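Local coordinates for A rubisco-like protein (Burkholderia fungorum, PDB 3NWR) that is of unknown physiological role but shares the fold of the Rubisco large chain and carries a carboxylated lysine, as activated Rubisco does, at residues L182-E185 against L186-G190; R220-R223 against E224-R228. All blocks are in the same frame, centred on the assembly; numbering follows the deposited sequence.

How the contacts relate
Contacts 1 and 2 are the C-terminal turns of two successive helices, 176-189 and 208-226, on the outside of the parallel-stranded barrel of the catalytic domain; their centres lie about 11 Å apart. Contact 1 is the more deeply set, with Leu-186, Val-183 and Cys-187 buried and one charged pair, Arg-184 with Glu-188, on the side toward helix 208-226. Contact 2 is a surface contact, rich in arginine, whose one buried residue, Tyr-222, faces contact 1 and packs against Cys-187 and Glu-188. Both helices end at a glycine with positive phi, but a Schellman motif closes the first, whereas a serine ST turn and a tyrosine-arginine bond fasten the exit of the second.

Contact 1: L182-E185 against L186-G190; sequences LVRE and LCEAG
Leu-182 and Leu-186, one turn apart on helix 176-189, meet through branched ends: CD1 of Leu-182 comes to 4.0 Å from CG of Leu-186, the two chains slanting across each other. On Leu-186, CG is anti to the carbonyl carbon (chi1 -60°), which also brings it against the carbonyl oxygen of Leu-182. Val-183 CG1 reaches Cys-187 SG at 4.2 Å; the small thiol suits this buried site, where its neighbours include Tyr-222 and Val-230. Ile-168 and Ile-194 extend the apolar side.

Backbone bonds run from each N-H to the carbonyl four residues earlier, from Leu-186 N to Leu-182 O (2.9 Å) through Ala-189 N to Glu-185 O (3.0 Å). Gly-190 then ends the helix in a Schellman motif, its N bonding to Cys-187 O at 2.8 Å and weakly to Leu-186 O; positive phi fits a residue without CB.

The charged pair is Arg-184 with Glu-188. As modelled, the bend of Glu-188 at chi2 (-77°) carries OE2 over a face of the guanidinium, the two planes turned 48° apart, in a salt bridge whose exact geometry is doubtful because NH1 is crowded by an atom elsewhere. Because Arg-184 also lies close to the cationic Arg-221, the carboxylate of Glu-188 probably offsets positive charge where helix 208-226 packs alongside.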
# COMPACT_ATOMS: atom_id res chain seq x y z
N LEU A 182 -22.88 -13.20 -20.45
CA LEU A 182 -23.44 -12.60 -19.25
C LEU A 182 -23.52 -11.09 -19.41
O LEU A 182 -24.54 -10.47 -19.09
CB LEU A 182 -22.60 -12.96 -18.03
CG LEU A 182 -22.95 -12.22 -16.74
CD1 LEU A 182 -24.42 -12.39 -16.37
CD2 LEU A 182 -22.04 -12.72 -15.63
N VAL A 183 -22.45 -10.48 -19.90
CA VAL A 183 -22.44 -9.04 -20.12
C VAL A 183 -23.58 -8.61 -21.05
O VAL A 183 -24.22 -7.59 -20.82
CB VAL A 183 -21.08 -8.57 -20.64
CG1 VAL A 183 -21.18 -7.17 -21.23
CG2 VAL A 183 -20.07 -8.60 -19.52
N ARG A 184 -23.85 -9.40 -22.09
CA ARG A 184 -24.98 -9.13 -22.97
C ARG A 184 -26.29 -9.06 -22.19
O ARG A 184 -27.08 -8.13 -22.37
CB ARG A 184 -25.06 -10.19 -24.08
CG ARG A 184 -26.24 -10.02 -25.03
CD ARG A 184 -26.32 -8.61 -25.59
NE ARG A 184 -26.85 -8.60 -26.96
CZ ARG A 184 -27.42 -7.55 -27.54
NH1 ARG A 184 -27.56 -6.42 -26.86
NH2 ARG A 184 -27.86 -7.62 -28.79
N GLU A 185 -26.51 -10.03 -21.31
CA GLU A 185 -27.73 -10.06 -20.49
C GLU A 185 -27.80 -8.85 -19.56
O GLU A 185 -28.87 -8.28 -19.38
CB GLU A 185 -27.81 -11.35 -19.68
CG GLU A 185 -27.88 -12.62 -20.51
CD GLU A 185 -27.63 -13.87 -19.68
OE1 GLU A 185 -27.41 -13.75 -18.46
OE2 GLU A 185 -27.64 -14.98 -20.26
N LEU A 186 -26.67 -8.48 -18.97
CA LEU A 186 -26.64 -7.33 -18.07
C LEU A 186 -26.96 -6.03 -18.82
O LEU A 186 -27.68 -5.17 -18.32
CB LEU A 186 -25.29 -7.24 -17.35
CG LEU A 186 -24.89 -8.44 -16.49
CD1 LEU A 186 -23.48 -8.31 -15.93
CD2 LEU A 186 -25.91 -8.65 -15.36
N CYS A 187 -26.42 -5.89 -20.03
CA CYS A 187 -26.75 -4.75 -20.87
C CYS A 187 -28.26 -4.69 -21.13
O CYS A 187 -28.89 -3.65 -20.97
CB CYS A 187 -26.02 -4.83 -22.21
SG CYS A 187 -24.23 -4.50 -22.13
N GLU A 188 -28.82 -5.82 -21.54
CA GLU A 188 -30.25 -5.90 -21.86
C GLU A 188 -31.12 -5.59 -20.65
O GLU A 188 -32.23 -5.06 -20.79
CB GLU A 188 -30.59 -7.28 -22.42
CG GLU A 188 -29.89 -7.61 -23.73
CD GLU A 188 -30.51 -6.93 -24.94
OE1 GLU A 188 -31.56 -6.27 -24.80
OE2 GLU A 188 -29.93 -7.05 -26.04
N ALA A 189 -30.62 -5.90 -19.46
CA ALA A 189 -31.33 -5.58 -18.22
C ALA A 189 -31.40 -4.07 -18.00
O ALA A 189 -32.26 -3.58 -17.27
CB ALA A 189 -30.69 -6.28 -17.02
N GLY A 190 -30.48 -3.33 -18.63
CA GLY A 190 -30.56 -1.88 -18.63
C GLY A 190 -29.55 -1.11 -17.80
O GLY A 190 -29.72 0.10 -17.59

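Contact 2: R220-R223 against E224-R228; sequences RRYR and ERSGR. With SO4 (sulfate ion), chain C.
Tyr-222 turns one face of its ring to Ser-226, whose CB sits 3.9 Å from the ring centroid in a CH-pi contact. Both residues belong to the last turns of helix 208-226, one of the outer helices of the TIM-barrel catalytic domain, and Ser-226 begins an ST turn: its OG accepts from Arg-228 N at 2.9 Å. With chi1 at 77°, OG stands between the backbone N and the carbonyl carbon and also donates to Tyr-222 O at 2.8 Å. That carbonyl takes a second bond from Ser-226 N, the two donors arriving from opposite faces of its plane. A small hydroxyl therefore suits this place, fitting over the aromatic face while tying the helix end to the chain beyond.

Gly-227 follows with positive phi, which glycine adopts easily, and its N bonds to Arg-223 O at 2.7 Å.

On the exposed side, Arg-221 and Arg-225 run side by side, with CD of Arg-225 at the guanidinium edge of Arg-221. Their guanidinium planes stand 83° apart, and NH2 of Arg-221 is 4.2 Å from NH1 of Arg-225, a separation at which the like charges probably repel.

Arg-228 has several partners: NH2 forms a salt bridge with Asp-192, and NH1 bonds to Val-191 O. A sulfate, probably from the crystallisation liquor and also held by Arg-161 and Arg-399, accepts from NE and NH2. Near the guanidinium plane, Arg-228 NH1 also donates to Tyr-222 OH at 3.0 Å, with an N-H...O angle of 158°.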
# COMPACT_ATOMS: atom_id res chain seq x y z
N ARG A 220 -20.63 -3.56 -28.16
CA ARG A 220 -20.77 -2.78 -29.40
C ARG A 220 -22.09 -3.11 -30.09
O ARG A 220 -22.83 -2.22 -30.51
CB ARG A 220 -19.59 -3.03 -30.35
CG ARG A 220 -18.24 -2.49 -29.85
CD ARG A 220 -17.11 -2.60 -30.91
NE ARG A 220 -16.95 -3.95 -31.44
CZ ARG A 220 -16.02 -4.82 -31.06
NH1 ARG A 220 -15.11 -4.50 -30.14
NH2 ARG A 220 -15.97 -6.02 -31.63
N ARG A 221 -22.40 -4.39 -30.19
CA ARG A 221 -23.65 -4.80 -30.82
C ARG A 221 -24.85 -4.33 -30.02
O ARG A 221 -25.88 -3.94 -30.59
CB ARG A 221 -23.71 -6.31 -31.01
CG ARG A 221 -24.96 -6.72 -31.75
CD ARG A 221 -25.18 -8.22 -31.81
NE ARG A 221 -26.59 -8.53 -32.00
CZ ARG A 221 -27.08 -9.77 -32.07
NH1 ARG A 221 -26.26 -10.81 -31.98
NH2 ARG A 221 -28.38 -9.95 -32.23
N TYR A 222 -24.74 -4.34 -28.69
CA TYR A 222 -25.84 -3.85 -27.88
C TYR A 222 -26.08 -2.35 -28.11
O TYR A 222 -27.22 -1.92 -28.20
CB TYR A 222 -25.62 -4.13 -26.38
CG TYR A 222 -26.69 -3.49 -25.52
CD1 TYR A 222 -27.97 -4.03 -25.44
CD2 TYR A 222 -26.43 -2.32 -24.82
CE1 TYR A 222 -28.94 -3.44 -24.67
CE2 TYR A 222 -27.39 -1.72 -24.04
CZ TYR A 222 -28.65 -2.28 -23.97
OH TYR A 222 -29.62 -1.69 -23.20
N ARG A 223 -25.01 -1.57 -28.22
CA ARG A 223 -25.14 -0.14 -28.50
C ARG A 223 -25.84 0.07 -29.84
O ARG A 223 -26.74 0.90 -29.95
CB ARG A 223 -23.78 0.55 -28.52
CG ARG A 223 -23.86 2.08 -28.54
CD ARG A 223 -22.81 2.70 -29.48
NE ARG A 223 -21.65 1.85 -29.66
CZ ARG A 223 -21.26 1.32 -30.82
NH1 ARG A 223 -21.95 1.54 -31.93
NH2 ARG A 223 -20.19 0.55 -30.86
N GLU A 224 -25.41 -0.69 -30.84
CA GLU A 224 -25.98 -0.57 -32.19
C GLU A 224 -27.49 -0.72 -32.17
O GLU A 224 -28.21 0.08 -32.77
CB GLU A 224 -25.41 -1.64 -33.12
CG GLU A 224 -23.97 -1.47 -33.51
CD GLU A 224 -23.44 -2.67 -34.26
OE1 GLU A 224 -24.27 -3.44 -34.79
OE2 GLU A 224 -22.20 -2.84 -34.33
N ARG A 225 -27.95 -1.76 -31.49
CA ARG A 225 -29.36 -2.13 -31.48
C ARG A 225 -30.20 -1.26 -30.56
O ARG A 225 -31.36 -0.97 -30.86
CB ARG A 225 -29.52 -3.60 -31.10
CG ARG A 225 -28.86 -4.56 -32.07
CD ARG A 225 -29.02 -6.00 -31.62
NE ARG A 225 -30.42 -6.38 -31.46
CZ ARG A 225 -31.21 -6.76 -32.46
NH1 ARG A 225 -30.73 -6.82 -33.70
NH2 ARG A 225 -32.47 -7.09 -32.22
N SER A 226 -29.63 -0.86 -29.43
CA SER A 226 -30.42 -0.20 -28.39
C SER A 226 -30.23 1.31 -28.37
O SER A 226 -31.07 2.04 -27.82
CB SER A 226 -30.06 -0.78 -27.02
OG SER A 226 -28.83 -0.26 -26.57
N GLY A 227 -29.13 1.78 -28.95
CA GLY A 227 -28.76 3.19 -28.86
C GLY A 227 -28.20 3.56 -27.50
O GLY A 227 -27.96 4.74 -27.22
N ARG A 228 -28.00 2.56 -26.64
CA ARG A 228 -27.49 2.79 -25.29
C ARG A 228 -26.04 2.35 -25.16
O ARG A 228 -25.74 1.17 -25.33
CB ARG A 228 -28.31 2.01 -24.25
CG ARG A 228 -29.82 2.28 -24.24
CD ARG A 228 -30.47 1.53 -23.07
NE ARG A 228 -30.06 2.08 -21.78
CZ ARG A 228 -29.25 1.47 -20.91
NH1 ARG A 228 -28.76 0.26 -21.15
NH2 ARG A 228 -28.95 2.08 -19.77
S SO4 C . -31.75 5.08 -20.43
O1 SO4 C . -33.16 5.29 -20.12
O2 SO4 C . -31.01 6.31 -20.11
O3 SO4 C . -31.60 4.76 -21.84
O4 SO4 C . -31.25 3.98 -19.61